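Local coordinates for protein trans-2-enoyl-CoA reductase [NADH] (Treponema denticola ATCC 35405, PDB 4GGO) that catalyses the NADH-dependent reduction of the carbon-carbon double bond of trans-2-enoyl-CoA thioesters such as crotonyl-CoA, a step of bacterial fatty acid synthesis, at residues N18-I32 and Y92-A106. Sequence-based numbering, arbitrary orientation.
Sequences NAHPQGCKKGVEDQI and YGTPGWYNNLAFDEA
With chi1 at 57°, Asn-18 tucks its CG between the backbone N and carbonyl carbon, and Tyr-92, its CG anti to the carbonyl carbon (chi1 -68°), runs alongside. Asn-18 CB then sits over the middle of the Tyr-92 ring, 3.4 Å from the centroid, a CH-pi contact. The amide stands almost perpendicular to the ring, and Asn-18 ND2 sends a weak but straight hydrogen bond to Tyr-92 OH (3.4 Å); ND2 also bonds to the carbonyl of Lys-8, its main partner, and OD1 accepts from Met-10 N. Tyr-98 is covered on both faces: Pro-21 CA lies over one and Trp-97 CE3 over the opposite one, both offset toward the rim. Tyr-98 OH accepts from Gly-93 N (3.1 Å) and bonds to the carbonyl of Phe-398, which anchors the end of the ring. Ala-19 CB packs against Pro-95 and Tyr-98 CE2, but the N and O of Ala-19 are buried without a partner.

From these helix starts onward, segments 21-32 and 95-106 of two helices of the Rossmann-type NADH-binding fold cross at -51°, their axes 8.4 Å apart at closest. The closeness fits the small Ala-102 and Cys-24 here: Ala-102 CB reaches Lys-25 CA and Val-28 CB, each at 3.9 Å, and Cys-24 CB meets Tyr-98 CB. Asn-99 OD1 comes within 3.3 Å of Cys-24 CB and also touches Val-28 CG2, while its ND2 bonds to the carbonyl of Ser-59, an NAD+-binding residue. Farther along, Ile-32 CD1 lands on Ala-106 CB (3.7 Å). At the margin, Lys-25 NZ and Glu-105 OE2 are 4.2 Å apart, beyond a salt bridge.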
# COMPACT_ATOMS: atom_id res chain seq x y z
N ASN A 18 -2.57 15.18 11.83
CA ASN A 18 -2.96 16.13 10.79
C ASN A 18 -2.28 15.88 9.45
O ASN A 18 -1.58 14.88 9.26
CB ASN A 18 -2.69 17.56 11.26
CG ASN A 18 -1.25 17.79 11.65
OD1 ASN A 18 -0.52 16.85 11.96
ND2 ASN A 18 -0.82 19.05 11.63
N ALA A 19 -2.51 16.78 8.50
CA ALA A 19 -1.94 16.65 7.16
C ALA A 19 -1.76 18.00 6.49
O ALA A 19 -2.53 18.93 6.73
CB ALA A 19 -2.82 15.74 6.31
N HIS A 20 -0.73 18.11 5.65
CA HIS A 20 -0.47 19.34 4.92
C HIS A 20 -1.01 19.21 3.50
O HIS A 20 -0.53 18.38 2.72
CB HIS A 20 1.04 19.62 4.89
CG HIS A 20 1.38 21.06 4.66
ND1 HIS A 20 1.44 21.62 3.41
CD2 HIS A 20 1.69 22.05 5.53
CE1 HIS A 20 1.77 22.89 3.51
NE2 HIS A 20 1.93 23.18 4.79
N PRO A 21 -2.01 20.04 3.16
CA PRO A 21 -2.70 19.98 1.86
C PRO A 21 -1.77 20.11 0.67
O PRO A 21 -1.83 19.30 -0.25
CB PRO A 21 -3.66 21.18 1.92
CG PRO A 21 -3.89 21.39 3.38
CD PRO A 21 -2.58 21.07 4.04
N GLN A 22 -0.91 21.13 0.68
CA GLN A 22 0.01 21.36 -0.43
C GLN A 22 1.10 20.30 -0.49
O GLN A 22 1.54 19.90 -1.57
CB GLN A 22 0.63 22.76 -0.35
CG GLN A 22 -0.33 23.90 -0.61
CD GLN A 22 -1.31 24.12 0.53
OE1 GLN A 22 -2.52 23.95 0.37
NE2 GLN A 22 -0.79 24.50 1.69
N GLY A 23 1.53 19.84 0.68
CA GLY A 23 2.53 18.80 0.77
C GLY A 23 2.04 17.49 0.17
O GLY A 23 2.79 16.80 -0.52
N CYS A 24 0.79 17.15 0.45
CA CYS A 24 0.18 15.96 -0.12
C CYS A 24 0.09 16.09 -1.64
O CYS A 24 0.34 15.13 -2.37
CB CYS A 24 -1.21 15.73 0.47
SG CYS A 24 -1.21 15.27 2.22
N LYS A 25 -0.28 17.28 -2.11
CA LYS A 25 -0.37 17.55 -3.54
C LYS A 25 0.97 17.37 -4.22
O LYS A 25 1.07 16.70 -5.25
CB LYS A 25 -0.89 18.98 -3.77
CG LYS A 25 -0.89 19.40 -5.23
CD LYS A 25 -1.39 20.83 -5.38
CE LYS A 25 -1.44 21.25 -6.85
NZ LYS A 25 -1.96 22.63 -7.02
N LYS A 26 2.01 17.96 -3.64
CA LYS A 26 3.36 17.85 -4.18
C LYS A 26 3.83 16.40 -4.19
O LYS A 26 4.52 15.97 -5.12
CB LYS A 26 4.33 18.71 -3.35
CG LYS A 26 5.77 18.69 -3.83
CD LYS A 26 5.91 19.24 -5.23
CE LYS A 26 7.35 19.59 -5.55
NZ LYS A 26 8.28 18.45 -5.29
N GLY A 27 3.44 15.65 -3.17
CA GLY A 27 3.77 14.24 -3.08
C GLY A 27 3.18 13.44 -4.23
O GLY A 27 3.83 12.55 -4.78
N VAL A 28 1.94 13.76 -4.59
CA VAL A 28 1.28 13.10 -5.71
C VAL A 28 1.94 13.50 -7.03
O VAL A 28 2.18 12.65 -7.89
CB VAL A 28 -0.22 13.45 -5.76
CG1 VAL A 28 -0.87 12.89 -7.02
CG2 VAL A 28 -0.93 12.93 -4.52
N GLU A 29 2.24 14.79 -7.17
CA GLU A 29 2.87 15.30 -8.38
C GLU A 29 4.25 14.71 -8.62
O GLU A 29 4.62 14.42 -9.76
CB GLU A 29 2.96 16.83 -8.34
CG GLU A 29 1.62 17.53 -8.56
CD GLU A 29 1.73 19.04 -8.44
OE1 GLU A 29 2.63 19.52 -7.73
OE2 GLU A 29 0.91 19.74 -9.07
N ASP A 30 5.02 14.53 -7.55
CA ASP A 30 6.35 13.93 -7.66
C ASP A 30 6.28 12.49 -8.15
O ASP A 30 7.13 12.05 -8.92
CB ASP A 30 7.09 13.99 -6.32
CG ASP A 30 7.55 15.39 -5.96
OD1 ASP A 30 7.47 16.29 -6.83
OD2 ASP A 30 7.99 15.60 -4.81
N GLN A 31 5.25 11.77 -7.72
CA GLN A 31 5.06 10.39 -8.15
C GLN A 31 4.67 10.35 -9.62
O GLN A 31 5.10 9.46 -10.37
CB GLN A 31 4.01 9.68 -7.30
CG GLN A 31 4.43 9.46 -5.85
CD GLN A 31 3.38 8.71 -5.05
OE1 GLN A 31 2.96 7.62 -5.44
NE2 GLN A 31 2.95 9.30 -3.94
N ILE A 32 3.85 11.31 -10.04
CA ILE A 32 3.44 11.42 -11.43
C ILE A 32 4.65 11.72 -12.32
O ILE A 32 4.82 11.11 -13.38
CB ILE A 32 2.38 12.52 -11.63
CG1 ILE A 32 1.10 12.16 -10.86
CG2 ILE A 32 2.06 12.71 -13.10
CD1 ILE A 32 0.07 13.26 -10.86
N TYR A 92 -9.06 19.40 9.64
CA TYR A 92 -8.24 18.60 8.74
C TYR A 92 -9.03 17.48 8.08
O TYR A 92 -9.92 16.89 8.68
CB TYR A 92 -7.07 17.97 9.49
CG TYR A 92 -6.03 18.94 9.99
CD1 TYR A 92 -5.07 19.46 9.14
CD2 TYR A 92 -6.00 19.33 11.32
CE1 TYR A 92 -4.11 20.34 9.59
CE2 TYR A 92 -5.05 20.21 11.79
CZ TYR A 92 -4.10 20.71 10.92
OH TYR A 92 -3.14 21.59 11.37
N GLY A 93 -8.68 17.18 6.83
CA GLY A 93 -9.12 15.96 6.20
C GLY A 93 -8.02 14.93 6.35
O GLY A 93 -6.92 15.26 6.79
N THR A 94 -8.31 13.68 6.02
CA THR A 94 -7.27 12.66 6.00
C THR A 94 -6.34 12.95 4.82
O THR A 94 -6.78 13.54 3.83
CB THR A 94 -7.86 11.24 5.88
OG1 THR A 94 -8.72 11.17 4.73
CG2 THR A 94 -8.67 10.90 7.13
N PRO A 95 -5.06 12.56 4.93
CA PRO A 95 -4.12 12.79 3.82
C PRO A 95 -4.60 12.20 2.50
O PRO A 95 -4.34 12.77 1.44
CB PRO A 95 -2.83 12.10 4.30
CG PRO A 95 -3.24 11.24 5.46
CD PRO A 95 -4.40 11.93 6.08
N GLY A 96 -5.32 11.08 2.57
CA GLY A 96 -5.84 10.44 1.38
C GLY A 96 -6.85 11.28 0.64
O GLY A 96 -7.00 11.17 -0.58
N TRP A 97 -7.56 12.14 1.37
CA TRP A 97 -8.54 13.03 0.77
C TRP A 97 -7.84 14.03 -0.14
O TRP A 97 -8.24 14.22 -1.28
CB TRP A 97 -9.34 13.77 1.86
CG TRP A 97 -10.51 14.55 1.34
CD1 TRP A 97 -11.69 14.04 0.87
CD2 TRP A 97 -10.64 15.98 1.27
NE1 TRP A 97 -12.53 15.06 0.50
CE2 TRP A 97 -11.91 16.26 0.73
CE3 TRP A 97 -9.79 17.04 1.60
CZ2 TRP A 97 -12.36 17.56 0.52
CZ3 TRP A 97 -10.24 18.33 1.39
CH2 TRP A 97 -11.51 18.58 0.85
N TYR A 98 -6.79 14.66 0.38
CA TYR A 98 -6.00 15.61 -0.39
C TYR A 98 -5.31 14.93 -1.57
O TYR A 98 -5.24 15.49 -2.67
CB TYR A 98 -4.98 16.32 0.50
CG TYR A 98 -5.61 17.08 1.65
CD1 TYR A 98 -6.25 18.30 1.43
CD2 TYR A 98 -5.58 16.58 2.94
CE1 TYR A 98 -6.83 19.00 2.47
CE2 TYR A 98 -6.16 17.27 3.99
CZ TYR A 98 -6.78 18.48 3.75
OH TYR A 98 -7.36 19.17 4.79
N ASN A 99 -4.81 13.72 -1.34
CA ASN A 99 -4.19 12.92 -2.39
C ASN A 99 -5.16 12.67 -3.55
O ASN A 99 -4.79 12.83 -4.71
CB ASN A 99 -3.68 11.59 -1.85
CG ASN A 99 -2.45 11.76 -0.97
OD1 ASN A 99 -1.80 12.80 -0.97
ND2 ASN A 99 -2.12 10.72 -0.21
N ASN A 100 -6.38 12.27 -3.22
CA ASN A 100 -7.41 12.04 -4.23
C ASN A 100 -7.75 13.30 -5.02
O ASN A 100 -7.98 13.24 -6.23
CB ASN A 100 -8.68 11.45 -3.61
CG ASN A 100 -8.51 10.02 -3.17
OD1 ASN A 100 -7.59 9.32 -3.61
ND2 ASN A 100 -9.40 9.55 -2.30
N LEU A 101 -7.80 14.43 -4.32
CA LEU A 101 -8.07 15.71 -4.97
C LEU A 101 -6.95 16.06 -5.94
O LEU A 101 -7.21 16.51 -7.06
CB LEU A 101 -8.21 16.82 -3.93
CG LEU A 101 -9.39 16.73 -2.96
CD1 LEU A 101 -9.43 17.96 -2.06
CD2 LEU A 101 -10.71 16.55 -3.70
N ALA A 102 -5.71 15.84 -5.51
CA ALA A 102 -4.55 16.10 -6.34
C ALA A 102 -4.54 15.20 -7.57
O ALA A 102 -4.27 15.65 -8.68
CB ALA A 102 -3.27 15.92 -5.54
N PHE A 103 -4.85 13.92 -7.37
CA PHE A 103 -4.88 12.96 -8.47
C PHE A 103 -5.91 13.33 -9.53
O PHE A 103 -5.58 13.45 -10.71
CB PHE A 103 -5.15 11.54 -7.95
CG PHE A 103 -5.14 10.50 -9.03
CD1 PHE A 103 -6.30 10.18 -9.73
CD2 PHE A 103 -3.97 9.84 -9.36
CE1 PHE A 103 -6.29 9.23 -10.73
CE2 PHE A 103 -3.95 8.88 -10.36
CZ PHE A 103 -5.11 8.58 -11.04
N ASP A 104 -7.15 13.50 -9.10
CA ASP A 104 -8.25 13.80 -10.01
C ASP A 104 -8.02 15.11 -10.77
O ASP A 104 -8.36 15.22 -11.95
CB ASP A 104 -9.58 13.85 -9.26
CG ASP A 104 -10.05 12.48 -8.82
OD1 ASP A 104 -9.67 11.48 -9.47
OD2 ASP A 104 -10.81 12.40 -7.84
N GLU A 105 -7.43 16.08 -10.09
CA GLU A 105 -7.10 17.36 -10.71
C GLU A 105 -6.04 17.17 -11.79
O GLU A 105 -6.13 17.76 -12.87
CB GLU A 105 -6.62 18.36 -9.66
CG GLU A 105 -6.31 19.74 -10.20
CD GLU A 105 -6.32 20.80 -9.11
OE1 GLU A 105 -7.17 20.70 -8.20
OE2 GLU A 105 -5.48 21.73 -9.17
N ALA A 106 -5.04 16.34 -11.50
CA ALA A 106 -3.98 16.05 -12.45
C ALA A 106 -4.52 15.23 -13.63
O ALA A 106 -4.16 15.47 -14.78
CB ALA A 106 -2.84 15.31 -11.77